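Local coordinates for protein excinuclease ABC, subunit A. (PDB 2VF7) that binds DNA and hydrolyses ATP as a zinc-containing, ABC-family subunit of the excinuclease, and probably takes part in recognising damaged DNA, at residues M122-A127 with L300-A305; H291-R296 with D308-S313. The protein carries 1 engineered substitution. All blocks are in the same frame, centred on the assembly; numbering follows the deposited sequence.

Contact 1 (M122-A127 with L300-A305)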
loop_
_atom_site.group_PDB
_atom_site.type_symbol
_atom_site.label_atom_id
_atom_site.label_comp_id
_atom_site.label_asym_id
_atom_site.label_seq_id
_atom_site.Cartn_x
_atom_site.Cartn_y
_atom_site.Cartn_z
ATOM N N MET A 122 15.323 -23.969 -1.326
ATOM C CA MET A 122 14.544 -25.177 -1.081
ATOM C C MET A 122 15.217 -26.411 -1.670
ATOM O O MET A 122 14.970 -27.525 -1.210
ATOM C CB MET A 122 13.148 -25.037 -1.676
ATOM C CG MET A 122 12.308 -23.926 -1.098
ATOM S SD MET A 122 10.836 -23.785 -2.109
ATOM C CE MET A 122 10.220 -22.162 -1.655
ATOM N N LEU A 123 16.045 -26.215 -2.696
ATOM C CA LEU A 123 16.817 -27.313 -3.297
ATOM C C LEU A 123 17.998 -27.725 -2.422
ATOM O O LEU A 123 18.356 -28.898 -2.369
ATOM C CB LEU A 123 17.297 -26.940 -4.705
ATOM C CG LEU A 123 18.170 -27.927 -5.491
ATOM C CD1 LEU A 123 17.806 -27.915 -6.964
ATOM C CD2 LEU A 123 19.652 -27.631 -5.304
ATOM N N TYR A 124 18.611 -26.748 -1.763
ATOM C CA TYR A 124 19.706 -26.997 -0.834
ATOM C C TYR A 124 19.172 -27.518 0.498
ATOM O O TYR A 124 19.846 -28.289 1.188
ATOM C CB TYR A 124 20.532 -25.724 -0.630
ATOM C CG TYR A 124 21.656 -25.540 -1.633
ATOM C CD1 TYR A 124 21.399 -25.094 -2.941
ATOM C CD2 TYR A 124 22.978 -25.811 -1.278
ATOM C CE1 TYR A 124 22.437 -24.926 -3.867
ATOM C CE2 TYR A 124 24.020 -25.645 -2.194
ATOM C CZ TYR A 124 23.742 -25.203 -3.481
ATOM O OH TYR A 124 24.776 -25.043 -4.368
ATOM N N SER A 125 17.951 -27.099 0.833
ATOM C CA SER A 125 17.274 -27.507 2.065
ATOM C C SER A 125 16.773 -28.956 2.038
ATOM O O SER A 125 16.670 -29.593 3.090
ATOM C CB SER A 125 16.105 -26.562 2.363
ATOM O OG SER A 125 15.543 -26.839 3.634
ATOM N N ARG A 126 16.472 -29.468 0.844
ATOM C CA ARG A 126 15.846 -30.785 0.697
ATOM C C ARG A 126 16.680 -31.833 -0.050
ATOM O O ARG A 126 16.548 -33.030 0.232
ATOM C CB ARG A 126 14.471 -30.663 0.029
ATOM C CG ARG A 126 13.449 -29.855 0.812
ATOM C CD ARG A 126 12.211 -29.570 -0.040
ATOM N NE ARG A 126 11.501 -28.356 0.378
ATOM C CZ ARG A 126 10.352 -27.929 -0.147
ATOM N NH1 ARG A 126 9.755 -28.611 -1.117
ATOM N NH2 ARG A 126 9.790 -26.816 0.305
ATOM N N ALA A 127 17.526 -31.401 -0.985
ATOM C CA ALA A 127 18.215 -32.339 -1.885
ATOM C C ALA A 127 19.737 -32.149 -2.015
ATOM O O ALA A 127 20.371 -32.751 -2.889
ATOM C CB ALA A 127 17.553 -32.315 -3.259
ATOM N N LEU A 300 26.766 -23.258 4.871
ATOM C CA LEU A 300 27.849 -23.199 3.887
ATOM C C LEU A 300 28.502 -24.565 3.683
ATOM O O LEU A 300 29.204 -24.790 2.689
ATOM C CB LEU A 300 28.888 -22.162 4.331
ATOM C CG LEU A 300 29.863 -21.504 3.344
ATOM C CD1 LEU A 300 30.296 -20.156 3.893
ATOM C CD2 LEU A 300 31.096 -22.377 3.074
ATOM N N ASN A 301 28.267 -25.478 4.623
ATOM C CA ASN A 301 28.744 -26.865 4.495
ATOM C C ASN A 301 27.918 -27.694 3.516
ATOM O O ASN A 301 28.438 -28.624 2.887
ATOM C CB ASN A 301 28.785 -27.552 5.856
ATOM C CG ASN A 301 29.766 -26.900 6.809
ATOM O OD1 ASN A 301 30.778 -26.328 6.398
ATOM N ND2 ASN A 301 29.468 -26.980 8.097
ATOM N N VAL A 302 26.635 -27.347 3.398
ATOM C CA VAL A 302 25.702 -28.007 2.476
ATOM C C VAL A 302 26.018 -27.626 1.030
ATOM O O VAL A 302 25.901 -26.464 0.648
ATOM C CB VAL A 302 24.229 -27.647 2.802
ATOM C CG1 VAL A 302 23.264 -28.517 1.989
ATOM C CG2 VAL A 302 23.953 -27.774 4.308
ATOM N N THR A 303 26.402 -28.616 0.231
ATOM C CA THR A 303 26.928 -28.377 -1.112
ATOM C C THR A 303 25.949 -28.827 -2.226
ATOM O O THR A 303 24.874 -29.362 -1.935
ATOM C CB THR A 303 28.339 -29.049 -1.259
ATOM O OG1 THR A 303 29.141 -28.326 -2.202
ATOM C CG2 THR A 303 28.244 -30.533 -1.670
ATOM N N PHE A 304 26.315 -28.573 -3.485
ATOM C CA PHE A 304 25.649 -29.149 -4.660
ATOM C C PHE A 304 26.562 -29.040 -5.880
ATOM O O PHE A 304 27.090 -27.966 -6.169
ATOM C CB PHE A 304 24.299 -28.482 -4.939
ATOM C CG PHE A 304 23.502 -29.148 -6.038
ATOM C CD1 PHE A 304 22.582 -30.147 -5.741
ATOM C CD2 PHE A 304 23.661 -28.765 -7.372
ATOM C CE1 PHE A 304 21.842 -30.756 -6.751
ATOM C CE2 PHE A 304 22.926 -29.377 -8.387
ATOM C CZ PHE A 304 22.017 -30.369 -8.074
ATOM N N ALA A 305 26.734 -30.159 -6.590
ATOM C CA ALA A 305 27.701 -30.297 -7.696
ATOM C C ALA A 305 29.130 -29.874 -7.308
ATOM O O ALA A 305 29.975 -29.619 -8.176
ATOM C CB ALA A 305 27.217 -29.548 -8.948
#

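Contact 2 (H291-R296 with D308-S313)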
loop_
_atom_site.group_PDB
_atom_site.type_symbol
_atom_site.label_atom_id
_atom_site.label_comp_id
_atom_site.label_asym_id
_atom_site.label_seq_id
_atom_site.Cartn_x
_atom_site.Cartn_y
_atom_site.Cartn_z
ATOM N N HIS A 291 34.303 -15.646 4.894
ATOM C CA HIS A 291 35.352 -14.858 4.237
ATOM C C HIS A 291 34.970 -14.291 2.865
ATOM O O HIS A 291 35.703 -14.456 1.887
ATOM C CB HIS A 291 36.631 -15.698 4.114
ATOM C CG HIS A 291 37.007 -16.426 5.369
ATOM N ND1 HIS A 291 36.461 -17.642 5.716
ATOM C CD2 HIS A 291 37.883 -16.114 6.352
ATOM C CE1 HIS A 291 36.982 -18.049 6.858
ATOM N NE2 HIS A 291 37.849 -17.139 7.266
ATOM N N GLY A 292 33.840 -13.591 2.812
ATOM C CA GLY A 292 33.275 -13.116 1.554
ATOM C C GLY A 292 31.805 -13.477 1.449
ATOM O O GLY A 292 30.968 -12.613 1.207
ATOM N N LYS A 293 31.503 -14.767 1.626
ATOM C CA LYS A 293 30.123 -15.273 1.739
ATOM C C LYS A 293 29.485 -14.500 2.894
ATOM O O LYS A 293 30.173 -13.704 3.546
ATOM C CB LYS A 293 30.118 -16.786 2.026
ATOM C CG LYS A 293 31.423 -17.524 1.689
ATOM C CD LYS A 293 31.295 -18.475 0.511
ATOM C CE LYS A 293 32.659 -19.079 0.142
ATOM N NZ LYS A 293 32.586 -20.492 -0.378
ATOM N N ARG A 294 28.196 -14.708 3.161
ATOM C CA ARG A 294 27.502 -13.840 4.126
ATOM C C ARG A 294 26.683 -14.558 5.219
ATOM O O ARG A 294 25.965 -13.906 5.988
ATOM C CB ARG A 294 26.628 -12.817 3.381
ATOM C CG ARG A 294 27.389 -11.904 2.405
ATOM C CD ARG A 294 26.550 -10.703 1.970
ATOM N NE ARG A 294 25.686 -10.964 0.814
ATOM C CZ ARG A 294 24.460 -10.456 0.656
ATOM N NH1 ARG A 294 23.922 -9.687 1.595
ATOM N NH2 ARG A 294 23.758 -10.737 -0.436
ATOM N N LEU A 295 26.812 -15.885 5.300
ATOM C CA LEU A 295 25.944 -16.704 6.171
ATOM C C LEU A 295 26.637 -17.619 7.192
ATOM O O LEU A 295 27.872 -17.675 7.262
ATOM C CB LEU A 295 24.929 -17.511 5.340
ATOM C CG LEU A 295 24.954 -17.529 3.811
ATOM C CD1 LEU A 295 26.109 -18.347 3.273
ATOM C CD2 LEU A 295 23.636 -18.078 3.317
ATOM N N ARG A 296 25.821 -18.313 7.994
ATOM C CA ARG A 296 26.316 -19.300 8.959
ATOM C C ARG A 296 27.139 -20.361 8.247
ATOM O O ARG A 296 26.841 -20.715 7.102
ATOM C CB ARG A 296 25.170 -19.929 9.768
ATOM C CG ARG A 296 24.934 -19.230 11.121
ATOM C CD ARG A 296 23.855 -19.903 11.987
ATOM N NE ARG A 296 23.346 -19.003 13.030
ATOM C CZ ARG A 296 22.469 -18.024 12.816
ATOM N NH1 ARG A 296 21.999 -17.801 11.599
ATOM N NH2 ARG A 296 22.059 -17.253 13.811
ATOM N N ASP A 308 28.617 -24.676 -2.641
ATOM C CA ASP A 308 27.627 -24.090 -1.734
ATOM C C ASP A 308 26.859 -22.983 -2.484
ATOM O O ASP A 308 27.292 -22.572 -3.563
ATOM C CB ASP A 308 28.313 -23.522 -0.488
ATOM C CG ASP A 308 29.396 -22.496 -0.828
ATOM O OD1 ASP A 308 29.092 -21.291 -0.826
ATOM O OD2 ASP A 308 30.544 -22.900 -1.118
ATOM N N ILE A 309 25.737 -22.509 -1.927
ATOM C CA ILE A 309 24.850 -21.559 -2.638
ATOM C C ILE A 309 25.579 -20.377 -3.288
ATOM O O ILE A 309 25.308 -20.018 -4.434
ATOM C CB ILE A 309 23.717 -20.996 -1.740
ATOM C CG1 ILE A 309 24.205 -20.797 -0.304
ATOM C CG2 ILE A 309 22.489 -21.882 -1.793
ATOM C CD1 ILE A 309 23.217 -20.075 0.595
ATOM N N THR A 310 26.511 -19.800 -2.533
ATOM C CA THR A 310 27.330 -18.670 -2.947
ATOM C C THR A 310 28.026 -18.866 -4.296
ATOM O O THR A 310 27.911 -18.016 -5.182
ATOM C CB THR A 310 28.342 -18.358 -1.839
ATOM O OG1 THR A 310 27.633 -17.822 -0.722
ATOM C CG2 THR A 310 29.419 -17.378 -2.302
ATOM N N GLU A 311 28.723 -19.986 -4.448
ATOM C CA GLU A 311 29.511 -20.248 -5.644
ATOM C C GLU A 311 28.654 -20.565 -6.870
ATOM O O GLU A 311 29.026 -20.187 -7.986
ATOM C CB GLU A 311 30.506 -21.384 -5.398
ATOM C CG GLU A 311 31.289 -21.290 -4.090
ATOM C CD GLU A 311 32.030 -22.582 -3.752
ATOM O OE1 GLU A 311 31.538 -23.672 -4.107
ATOM O OE2 GLU A 311 33.099 -22.510 -3.115
ATOM N N LEU A 312 27.541 -21.285 -6.676
ATOM C CA LEU A 312 26.546 -21.498 -7.748
ATOM C C LEU A 312 25.981 -20.160 -8.236
ATOM O O LEU A 312 25.743 -19.969 -9.433
ATOM C CB LEU A 312 25.377 -22.363 -7.266
ATOM C CG LEU A 312 25.116 -23.802 -7.746
ATOM C CD1 LEU A 312 23.730 -24.223 -7.288
ATOM C CD2 LEU A 312 25.242 -24.008 -9.266
ATOM N N SER A 313 25.770 -19.244 -7.294
ATOM C CA SER A 313 25.155 -17.951 -7.582
ATOM C C SER A 313 26.038 -17.001 -8.399
ATOM O O SER A 313 25.530 -16.101 -9.073
ATOM C CB SER A 313 24.678 -17.285 -6.292
ATOM O OG SER A 313 23.624 -18.033 -5.712
#

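Contact 1 (M122-A127 with L300-A305)
In both Leu123 and Phe304 the first torsion sets CG opposite the backbone N (chi1 178° and -173°), which sends the two side chains into each other at about a right angle. The motif is helix-to-loop packing: one side of helix 116-127 rests on the loop that leads toward helix 309-314. Leu123 CD2 lies over one face of the Phe304 ring, offset toward its rim, in a CH-pi contact 4.2 Å from the ring centroid and 21° off the normal. A branched leucine suits a flat aromatic here, and Leu324 of helix 317-328 touches both.

Tyr124 reaches alongside the loop backbone. Val302 O lies at the edge of its ring, in the ring plane, 3.5 Å from Tyr124 CE2, while Tyr124 OH comes 3.5 Å from Phe304 CB. That hydroxyl is hydrogen-bonded to Leu307 O, so the buried ring carries its polar end to a backbone partner. A phenylalanine in this place would probably leave the Leu307 carbonyl without its hydroxyl mate and lose the oxygen that lies against Phe304 CB. The small, branched Val302 points toward the helix, its CG1 methyl 3.5 Å from Tyr124 O.

Contact 2 (H291-R296 with D308-S313)
Leu295 and Ile309 form the tight end of this contact, two buried aliphatic side chains that cross obliquely and meet methyl to methyl. Leu295 CD2 lies 3.4 Å from Ile309 CD1, closer than carbon atoms usually pack, and the leucine has a nearly eclipsed first torsion (chi1 6°); the pair may be strained, although such closeness is better read with caution. Phe142 and, from helix 116-127, Leu120 also touch Ile309, which explains an apolar residue here.

Next along, Lys293 lays its aliphatic stem across Thr310, with Lys293 CD 3.6 Å from Thr310 CG2. The threonine's methyl, placed anti to the backbone N (chi1 -70° for OG1), gives the lysine carbons an apolar surface. A long, flexible residue suits the spot, because its bent chain passes this methyl before the ammonium group reaches the acids beyond.

Those acids belong to a helix N-terminus. Asp308 occupies the N-cap position of helix 309-314, and Lys293, Asp308 and Glu311 form a salt-bridge network. Here the contact is looser, and Lys293 and Glu311 are partly open to solvent, whereas Asp308 is buried: Lys293 NZ is 3.2 Å from Asp308 OD2, a weak hydrogen bond within the salt bridge, and 3.4 Å from Glu311 OE2. Glu311 also uses its other oxygen, OE1, to accept a weak bond from Asp308 N at 3.4 Å, as in one half of a capping box. Two carboxylates at the start of a helix are likely to be stabilised by its dipole, and the lysine probably offsets their mutual repulsion.

One turn on, Ser313 OG donates to Ile309 O over 2.9 Å, approaching from above the carbonyl plane, while Ser313 N binds the same oxygen.

Overall arrangement
Contacts 1 and 2 have centres 12 Å apart, and their segments alternate along the chain. Tyr124 joins them: its ring, which lies against 300-305 in contact 1, also packs on helix 309-314, with Tyr124 CD1 3.6 Å from Ile309 CG2, and it touches Leu312. A second link runs through the loop between strand 283-286 and helix 309-314: Leu300 O sits 3.5 Å from Asp308 CB, and the Leu300 side chain touches Lys293. Contact 2 adjoins the zinc site of Cys151, Cys154, Cys287 and Cys290: between nearest atoms, the Lys293 side chain is about 7 Å from the metal and the Leu295 side chain about 5 Å from that of Cys151. Contact 1 lies away from the zinc and nucleotide sites.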